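Long-range contacts in EXOU (Pseudomonas aeruginosa, PDB 4AKX), which acts as a cytotoxic phospholipase of the patatin-like family, delivered into host cells by type III secretion and bound by the chaperone SpcU: residues L196-R201 against E281-H287; T204-L209 against L231-V237; D455-L459 against E529-W533. All coordinates share one frame; numbering follows the deposited sequence.

Interaction 1: L196-R201 against E281-H287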
loop_
_atom_site.group_PDB
_atom_site.type_symbol
_atom_site.label_atom_id
_atom_site.label_comp_id
_atom_site.label_asym_id
_atom_site.label_seq_id
_atom_site.Cartn_x
_atom_site.Cartn_y
_atom_site.Cartn_z
ATOM N N LEU B 196 16.817 2.019 -53.956
ATOM C CA LEU B 196 17.270 2.764 -52.798
ATOM C C LEU B 196 18.682 2.349 -52.415
ATOM O O LEU B 196 19.559 3.198 -52.266
ATOM C CB LEU B 196 16.319 2.516 -51.636
ATOM C CG LEU B 196 16.158 3.640 -50.626
ATOM C CD1 LEU B 196 16.102 4.978 -51.349
ATOM C CD2 LEU B 196 14.913 3.401 -49.781
ATOM N N GLU B 197 18.900 1.039 -52.270
ATOM C CA GLU B 197 20.245 0.492 -52.033
ATOM C C GLU B 197 21.282 1.000 -53.054
ATOM O O GLU B 197 22.371 1.433 -52.670
ATOM C CB GLU B 197 20.230 -1.043 -52.029
ATOM C CG GLU B 197 19.389 -1.685 -50.929
ATOM C CD GLU B 197 19.529 -3.210 -50.894
ATOM O OE1 GLU B 197 18.813 -3.908 -51.661
ATOM O OE2 GLU B 197 20.341 -3.712 -50.079
ATOM N N ARG B 198 20.941 0.942 -54.346
ATOM C CA ARG B 198 21.840 1.421 -55.403
ATOM C C ARG B 198 22.188 2.908 -55.220
ATOM O O ARG B 198 23.366 3.276 -55.158
ATOM C CB ARG B 198 21.224 1.171 -56.791
ATOM C CG ARG B 198 21.993 1.770 -57.977
ATOM C CD ARG B 198 23.034 0.806 -58.550
ATOM N NE ARG B 198 23.587 1.273 -59.826
ATOM C CZ ARG B 198 24.859 1.128 -60.202
ATOM N NH1 ARG B 198 25.738 0.536 -59.398
ATOM N NH2 ARG B 198 25.260 1.592 -61.377
ATOM N N LEU B 199 21.151 3.739 -55.100
ATOM C CA LEU B 199 21.280 5.200 -55.019
ATOM C C LEU B 199 22.127 5.650 -53.815
ATOM O O LEU B 199 23.037 6.484 -53.950
ATOM C CB LEU B 199 19.879 5.824 -54.981
ATOM C CG LEU B 199 19.625 7.255 -54.515
ATOM C CD1 LEU B 199 20.219 8.268 -55.480
ATOM C CD2 LEU B 199 18.125 7.467 -54.369
ATOM N N LEU B 200 21.820 5.086 -52.647
ATOM C CA LEU B 200 22.632 5.260 -51.450
ATOM C C LEU B 200 24.052 4.720 -51.639
ATOM O O LEU B 200 25.024 5.378 -51.258
ATOM C CB LEU B 200 21.977 4.558 -50.258
ATOM C CG LEU B 200 20.910 5.277 -49.424
ATOM C CD1 LEU B 200 19.623 5.461 -50.208
ATOM C CD2 LEU B 200 20.646 4.481 -48.158
ATOM N N ARG B 201 24.169 3.522 -52.221
ATOM C CA ARG B 201 25.474 2.889 -52.424
ATOM C C ARG B 201 26.396 3.841 -53.151
ATOM O O ARG B 201 27.589 3.911 -52.860
ATOM C CB ARG B 201 25.352 1.581 -53.215
ATOM C CG ARG B 201 25.160 0.331 -52.359
ATOM C CD ARG B 201 25.805 -0.899 -52.981
ATOM N NE ARG B 201 25.796 -0.826 -54.439
ATOM C CZ ARG B 201 24.747 -1.135 -55.198
ATOM N NH1 ARG B 201 23.618 -1.558 -54.640
ATOM N NH2 ARG B 201 24.828 -1.017 -56.516
ATOM N N GLU B 281 27.141 -3.308 -45.042
ATOM C CA GLU B 281 27.138 -2.061 -45.783
ATOM C C GLU B 281 26.122 -1.049 -45.256
ATOM O O GLU B 281 24.953 -1.359 -45.072
ATOM C CB GLU B 281 26.845 -2.341 -47.250
ATOM C CG GLU B 281 28.060 -2.585 -48.123
ATOM C CD GLU B 281 27.660 -2.858 -49.559
ATOM O OE1 GLU B 281 26.626 -2.308 -50.008
ATOM O OE2 GLU B 281 28.360 -3.631 -50.235
ATOM N N VAL B 282 26.582 0.184 -45.112
ATOM C CA VAL B 282 25.767 1.318 -44.666
ATOM C C VAL B 282 24.474 1.469 -45.429
ATOM O O VAL B 282 23.463 1.846 -44.875
ATOM C CB VAL B 282 26.561 2.644 -44.763
ATOM C CG1 VAL B 282 25.621 3.839 -44.829
ATOM C CG2 VAL B 282 27.530 2.762 -43.587
ATOM N N ALA B 283 24.524 1.203 -46.717
ATOM C CA ALA B 283 23.338 1.306 -47.563
ATOM C C ALA B 283 22.278 0.287 -47.149
ATOM O O ALA B 283 21.097 0.621 -47.043
ATOM C CB ALA B 283 23.710 1.135 -49.037
ATOM N N GLN B 284 22.711 -0.948 -46.906
ATOM C CA GLN B 284 21.788 -2.043 -46.673
ATOM C C GLN B 284 20.941 -1.716 -45.464
ATOM O O GLN B 284 19.702 -1.771 -45.507
ATOM C CB GLN B 284 22.552 -3.346 -46.434
ATOM C CG GLN B 284 21.633 -4.557 -46.298
ATOM C CD GLN B 284 22.249 -5.846 -46.812
ATOM O OE1 GLN B 284 23.330 -5.844 -47.412
ATOM N NE2 GLN B 284 21.559 -6.956 -46.581
ATOM N N ALA B 285 21.640 -1.333 -44.402
ATOM C CA ALA B 285 21.050 -1.063 -43.113
ATOM C C ALA B 285 20.030 0.080 -43.169
ATOM O O ALA B 285 18.893 -0.082 -42.729
ATOM C CB ALA B 285 22.153 -0.758 -42.105
ATOM N N ALA B 286 20.435 1.220 -43.730
ATOM C CA ALA B 286 19.593 2.416 -43.751
ATOM C C ALA B 286 18.261 2.143 -44.434
ATOM O O ALA B 286 17.248 2.767 -44.098
ATOM C CB ALA B 286 20.316 3.563 -44.433
ATOM N N HIS B 287 18.282 1.197 -45.382
ATOM C CA HIS B 287 17.084 0.696 -46.059
ATOM C C HIS B 287 16.330 -0.257 -45.193
ATOM O O HIS B 287 15.098 -0.208 -45.132
ATOM C CB HIS B 287 17.448 0.009 -47.381
ATOM C CG HIS B 287 16.248 -0.598 -48.125
ATOM N ND1 HIS B 287 16.070 -1.938 -48.258
ATOM C CD2 HIS B 287 15.165 0.010 -48.779
ATOM C CE1 HIS B 287 14.935 -2.172 -48.949
ATOM N NE2 HIS B 287 14.385 -0.982 -49.272
#
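His287 turns CG anti to its own backbone N (chi1 178°), which swings the imidazole beside Leu196; there His287 CD2 meets the CD2 methyl of Leu196 at 3.5 Å, close to the ring plane and therefore at the ring's edge. In Leu200, CG stands anti to the carbonyl carbon, beside the backbone N (chi1 -86°); Leu200 CD2 reaches Ala286 CB at 3.9 Å, while Leu200 CB lies 4.0 Å from Ala283 CB. Over 196-201 and 282-287 the axes come within 8.7 Å, with N-to-C directions 133° apart, a close approach that fits the small alanines facing helix 195-214. In this patatin-like α/β domain Ala286 also touches Ile257 of strand 254-263, so the contact layers helix 195-214 over helix 282-288 and the central sheet beyond. At the other end Arg201, bent along its chain, lays CG against Ala283 CB at 3.7 Å. Arg201 CD then passes Glu281 OE1 at 3.4 Å, with no hydrogen bond between the two side chains. Glu281 stands at the N-cap position of helix 282-288, and its OE2 takes a weak hydrogen bond from Gly236 N. The carboxylate of Glu197, alongside Gln284, is held through OE1 by the backbone N of Glu194.

Interaction 2: T204-L209 against L231-V237; sequences TRKAVL and LQSGSGV
Val208 and Leu209 of helix 195-214 meet Leu231 from two directions. Val208 crosses it at about a right angle, bringing CG2 to Leu231 CD1 at 3.6 Å, whereas Leu209 slides past in the opposite direction and sets CD1 3.9 Å from Leu231 CB. The same CG2 of Val208 lies 3.7 Å from Val237 CG1, so one methyl fills the angle between the leucine and the valine. Val237 also reaches Thr204, whose CB is 3.9 Å from CG1 of the valine; the threonine hydroxyl turns back to bond Leu200 O within its own helix. Leu242 of helix 239-246 packs on both Val208 and Val237 and extends this apolar cluster.

Leu231 belongs to the last turn of helix 222-232, which ends in a Schellman motif. Gly234 takes positive phi (115°), and its N bonds back to Leu231 O at 3.1 Å. The chain then leaves as an extended loop past Ser235 and Gly236, still within the patatin-like region, with the carbonyl oxygens of Gly234 and Ser235 near Arg205.

Polar contact comes from Arg205. Its chain bends at chi3 (-36°), turning the guanidinium toward the loop, where Arg205 NH1 donates a weak hydrogen bond of 2.7 Å to Ser235 O, the acceptor lying near the guanidinium plane at its edge. The N-H...O angle is 144°. Gly234 O lies obliquely to the same group, 2.8 Å from Arg205 NH1. On the other terminal nitrogen, NH2 makes a salt bridge with Asp202, one turn earlier, which gives the guanidinium a second hold.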
loop_
_atom_site.group_PDB
_atom_site.type_symbol
_atom_site.label_atom_id
_atom_site.label_comp_id
_atom_site.label_asym_id
_atom_site.label_seq_id
_atom_site.Cartn_x
_atom_site.Cartn_y
_atom_site.Cartn_z
ATOM N N THR B 204 26.963 7.640 -51.075
ATOM C CA THR B 204 28.015 7.352 -50.112
ATOM C C THR B 204 29.393 7.152 -50.769
ATOM O O THR B 204 30.385 7.737 -50.328
ATOM C CB THR B 204 27.662 6.122 -49.242
ATOM O OG1 THR B 204 27.258 5.036 -50.081
ATOM C CG2 THR B 204 26.534 6.447 -48.268
ATOM N N ARG B 205 29.442 6.340 -51.830
ATOM C CA ARG B 205 30.697 5.972 -52.488
ATOM C C ARG B 205 31.341 7.200 -53.161
ATOM O O ARG B 205 32.568 7.295 -53.240
ATOM C CB ARG B 205 30.443 4.858 -53.510
ATOM C CG ARG B 205 31.455 3.717 -53.542
ATOM C CD ARG B 205 31.429 2.955 -54.881
ATOM N NE ARG B 205 30.096 2.815 -55.492
ATOM C CZ ARG B 205 29.277 1.772 -55.317
ATOM N NH1 ARG B 205 29.635 0.754 -54.548
ATOM N NH2 ARG B 205 28.085 1.747 -55.906
ATOM N N LYS B 206 30.513 8.142 -53.625
ATOM C CA LYS B 206 31.025 9.392 -54.197
ATOM C C LYS B 206 31.681 10.285 -53.152
ATOM O O LYS B 206 32.835 10.717 -53.313
ATOM C CB LYS B 206 29.928 10.161 -54.936
ATOM C CG LYS B 206 30.090 10.144 -56.456
ATOM C CD LYS B 206 28.894 10.750 -57.179
ATOM C CE LYS B 206 29.056 12.249 -57.359
ATOM N NZ LYS B 206 27.732 12.923 -57.498
ATOM N N ALA B 207 30.942 10.554 -52.076
ATOM C CA ALA B 207 31.431 11.397 -50.985
ATOM C C ALA B 207 32.767 10.891 -50.463
ATOM O O ALA B 207 33.777 11.577 -50.598
ATOM C CB ALA B 207 30.399 11.483 -49.872
ATOM N N VAL B 208 32.774 9.660 -49.948
ATOM C CA VAL B 208 33.980 9.019 -49.389
ATOM C C VAL B 208 35.172 9.025 -50.334
ATOM O O VAL B 208 36.297 9.321 -49.930
ATOM C CB VAL B 208 33.721 7.558 -48.938
ATOM C CG1 VAL B 208 32.815 7.518 -47.716
ATOM C CG2 VAL B 208 33.132 6.722 -50.068
ATOM N N LEU B 209 34.926 8.692 -51.597
ATOM C CA LEU B 209 35.993 8.670 -52.575
ATOM C C LEU B 209 36.457 10.080 -52.902
ATOM O O LEU B 209 37.642 10.288 -53.151
ATOM C CB LEU B 209 35.588 7.887 -53.821
ATOM C CG LEU B 209 35.568 6.363 -53.620
ATOM C CD1 LEU B 209 34.715 5.693 -54.691
ATOM C CD2 LEU B 209 36.958 5.732 -53.539
ATOM N N LEU B 231 36.163 0.291 -52.853
ATOM C CA LEU B 231 35.021 1.118 -53.225
ATOM C C LEU B 231 34.848 1.229 -54.741
ATOM O O LEU B 231 33.739 1.043 -55.255
ATOM C CB LEU B 231 35.073 2.498 -52.550
ATOM C CG LEU B 231 34.936 2.515 -51.004
ATOM C CD1 LEU B 231 35.265 3.879 -50.410
ATOM C CD2 LEU B 231 33.577 2.020 -50.513
ATOM N N GLN B 232 35.952 1.460 -55.452
ATOM C CA GLN B 232 35.939 1.573 -56.910
ATOM C C GLN B 232 35.602 0.265 -57.637
ATOM O O GLN B 232 35.085 0.292 -58.750
ATOM C CB GLN B 232 37.281 2.077 -57.381
ATOM C CG GLN B 232 37.471 3.575 -57.251
ATOM C CD GLN B 232 38.936 3.941 -57.093
ATOM O OE1 GLN B 232 39.807 3.233 -57.583
ATOM N NE2 GLN B 232 39.213 5.035 -56.391
ATOM N N SER B 233 35.930 -0.871 -57.004
ATOM C CA SER B 233 35.506 -2.239 -57.438
ATOM C C SER B 233 33.990 -2.508 -57.440
ATOM O O SER B 233 33.549 -3.546 -57.938
ATOM C CB SER B 233 36.167 -3.310 -56.566
ATOM O OG SER B 233 37.556 -3.377 -56.802
ATOM N N GLY B 234 33.211 -1.608 -56.836
ATOM C CA GLY B 234 31.760 -1.704 -56.858
ATOM C C GLY B 234 31.174 -1.937 -55.485
ATOM O O GLY B 234 29.950 -1.930 -55.327
ATOM N N SER B 235 32.045 -2.130 -54.493
ATOM C CA SER B 235 31.626 -2.332 -53.089
ATOM C C SER B 235 31.051 -1.061 -52.439
ATOM O O SER B 235 31.468 0.064 -52.757
ATOM C CB SER B 235 32.791 -2.852 -52.243
ATOM O OG SER B 235 33.797 -3.420 -53.065
ATOM N N GLY B 236 30.094 -1.249 -51.532
ATOM C CA GLY B 236 29.511 -0.136 -50.774
ATOM C C GLY B 236 30.344 0.231 -49.554
ATOM O O GLY B 236 31.203 -0.549 -49.115
ATOM N N VAL B 237 30.103 1.417 -49.003
ATOM C CA VAL B 237 30.778 1.790 -47.767
ATOM C C VAL B 237 30.190 1.046 -46.561
ATOM O O VAL B 237 28.975 0.949 -46.402
ATOM C CB VAL B 237 30.815 3.320 -47.535
ATOM C CG1 VAL B 237 30.895 4.053 -48.873
ATOM C CG2 VAL B 237 29.605 3.787 -46.723
#

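Interaction 3: D455-L459 against E529-W533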
loop_
_atom_site.group_PDB
_atom_site.type_symbol
_atom_site.label_atom_id
_atom_site.label_comp_id
_atom_site.label_asym_id
_atom_site.label_seq_id
_atom_site.Cartn_x
_atom_site.Cartn_y
_atom_site.Cartn_z
ATOM N N ASP B 455 41.000 19.630 -4.769
ATOM C CA ASP B 455 41.601 18.495 -5.471
ATOM C C ASP B 455 40.639 17.566 -6.161
ATOM O O ASP B 455 40.963 17.036 -7.237
ATOM C CB ASP B 455 42.495 17.675 -4.571
ATOM C CG ASP B 455 43.508 16.828 -5.368
ATOM O OD1 ASP B 455 44.296 17.397 -6.176
ATOM O OD2 ASP B 455 43.511 15.589 -5.187
ATOM N N GLU B 456 39.466 17.341 -5.570
ATOM C CA GLU B 456 38.439 16.593 -6.300
ATOM C C GLU B 456 38.106 17.269 -7.642
ATOM O O GLU B 456 38.006 16.595 -8.652
ATOM C CB GLU B 456 37.183 16.349 -5.464
ATOM C CG GLU B 456 37.347 15.235 -4.435
ATOM C CD GLU B 456 36.346 15.290 -3.262
ATOM O OE1 GLU B 456 35.126 15.335 -3.547
ATOM O OE2 GLU B 456 36.772 15.231 -2.058
ATOM N N ALA B 457 37.980 18.598 -7.663
ATOM C CA ALA B 457 37.545 19.277 -8.886
ATOM C C ALA B 457 38.679 19.396 -9.917
ATOM O O ALA B 457 38.455 19.338 -11.126
ATOM C CB ALA B 457 36.921 20.626 -8.565
ATOM N N LEU B 458 39.906 19.485 -9.435
ATOM C CA LEU B 458 41.064 19.389 -10.313
ATOM C C LEU B 458 41.205 17.960 -10.830
ATOM O O LEU B 458 41.685 17.735 -11.942
ATOM C CB LEU B 458 42.344 19.865 -9.605
ATOM C CG LEU B 458 42.282 21.318 -9.083
ATOM C CD1 LEU B 458 43.597 21.842 -8.548
ATOM C CD2 LEU B 458 41.766 22.240 -10.156
ATOM N N LEU B 459 40.717 16.981 -10.077
ATOM C CA LEU B 459 40.718 15.619 -10.644
ATOM C C LEU B 459 39.744 15.456 -11.787
ATOM O O LEU B 459 40.031 14.770 -12.735
ATOM C CB LEU B 459 40.526 14.547 -9.588
ATOM C CG LEU B 459 41.819 14.249 -8.825
ATOM C CD1 LEU B 459 41.543 13.561 -7.485
ATOM C CD2 LEU B 459 42.857 13.521 -9.713
ATOM N N GLU B 529 39.909 9.856 -2.999
ATOM C CA GLU B 529 39.546 10.468 -4.268
ATOM C C GLU B 529 40.513 10.127 -5.373
ATOM O O GLU B 529 40.093 9.887 -6.508
ATOM C CB GLU B 529 39.449 11.976 -4.122
ATOM C CG GLU B 529 38.116 12.418 -3.541
ATOM C CD GLU B 529 37.952 12.208 -2.025
ATOM O OE1 GLU B 529 38.965 12.173 -1.276
ATOM O OE2 GLU B 529 36.780 12.116 -1.581
ATOM N N ARG B 530 41.807 10.099 -5.040
ATOM C CA ARG B 530 42.865 9.882 -6.025
ATOM C C ARG B 530 43.043 8.419 -6.398
ATOM O O ARG B 530 43.417 8.106 -7.519
ATOM C CB ARG B 530 44.186 10.383 -5.477
ATOM C CG ARG B 530 44.306 11.886 -5.426
ATOM C CD ARG B 530 45.653 12.307 -4.883
ATOM N NE ARG B 530 45.806 13.743 -4.984
ATOM C CZ ARG B 530 46.956 14.377 -4.832
ATOM N NH1 ARG B 530 48.074 13.688 -4.535
ATOM N NH2 ARG B 530 46.989 15.696 -4.965
ATOM N N LEU B 531 42.889 7.538 -5.412
ATOM C CA LEU B 531 42.802 6.101 -5.643
ATOM C C LEU B 531 41.671 5.777 -6.622
ATOM O O LEU B 531 41.845 4.958 -7.502
ATOM C CB LEU B 531 42.533 5.385 -4.313
ATOM C CG LEU B 531 42.506 3.862 -4.281
ATOM C CD1 LEU B 531 43.796 3.267 -4.846
ATOM C CD2 LEU B 531 42.315 3.399 -2.877
ATOM N N ALA B 532 40.492 6.391 -6.442
ATOM C CA ALA B 532 39.422 6.197 -7.385
ATOM C C ALA B 532 39.883 6.646 -8.794
ATOM O O ALA B 532 39.645 5.949 -9.779
ATOM C CB ALA B 532 38.216 6.950 -6.936
ATOM N N TRP B 533 40.610 7.759 -8.869
ATOM C CA TRP B 533 40.978 8.326 -10.164
ATOM C C TRP B 533 41.976 7.409 -10.831
ATOM O O TRP B 533 41.863 7.079 -12.042
ATOM C CB TRP B 533 41.513 9.765 -9.989
ATOM C CG TRP B 533 41.921 10.474 -11.280
ATOM C CD1 TRP B 533 41.147 11.301 -12.072
ATOM C CD2 TRP B 533 43.241 10.444 -11.949
ATOM N NE1 TRP B 533 41.867 11.754 -13.170
ATOM C CE2 TRP B 533 43.116 11.270 -13.149
ATOM C CE3 TRP B 533 44.440 9.807 -11.700
ATOM C CZ2 TRP B 533 44.171 11.473 -14.011
ATOM C CZ3 TRP B 533 45.517 10.028 -12.575
ATOM C CH2 TRP B 533 45.378 10.824 -13.707
#
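Arg530 reaches across to Asp455 and Leu459 with a chain fully extended from CB to NE. From CB the chain runs to Arg530 CG, which lies 3.8 Å from Leu459 CD1 and gives the leucine an aliphatic surface to rest on. Arg530 CD, next along, passes Asp455 OD2 at 3.9 Å. Arg530 NE then donates to Asp455 OD2 over 3.0 Å, almost straight at 167°; the acceptor lies near the guanidinium plane and is approached on its syn side, with the donor tilted out of the carboxylate plane. At the tip Arg530 NH2 makes a longer, weak bond of 3.4 Å to Asp455 OD1, while NH1 turns to a salt bridge with Asp526, just before this helix. Deeper in, Leu459 CD2 sits over one face of Trp533, 3.6 Å from the centroid of the five-membered ring and 15° off its normal, a CH-pi contact. Phe483 of helix 474-502 meets the same indole, so the tryptophan joins three helices of the middle helical domain. The two short segments run nearly parallel, 12° apart. Beside the salt bridge, Glu456 and Glu529 are modelled with their carboxylates together, a closeness that is doubtful; Glu456 OE1 also takes a weak hydrogen bond from Ala452 N. Arg530, shared between Asp455 and Asp526, would probably offset some of the acidic charge here, its guanidinium gripped by two acids at once.

In the fold
After the strands and helices that precede it, the chain reaches helix 195-214, whose beginning opens interaction 1 and whose middle opens interaction 2. Interaction 2 closes first, when the chain comes back through helix 222-232 and its following loop; interaction 1 closes later, at helix 282-288, and so encloses the shorter loop. The two touch directly: Val282 N lies 2.8 Å from Val237 O, a probable hydrogen bond joining their second segments. Both belong to the patatin-like region. Interaction 3 follows in series, tying helix 454-459 to helix 528-537 in the middle helical domain, on the opposite side of the chain's centre, about 47 Å from either of the others between centres.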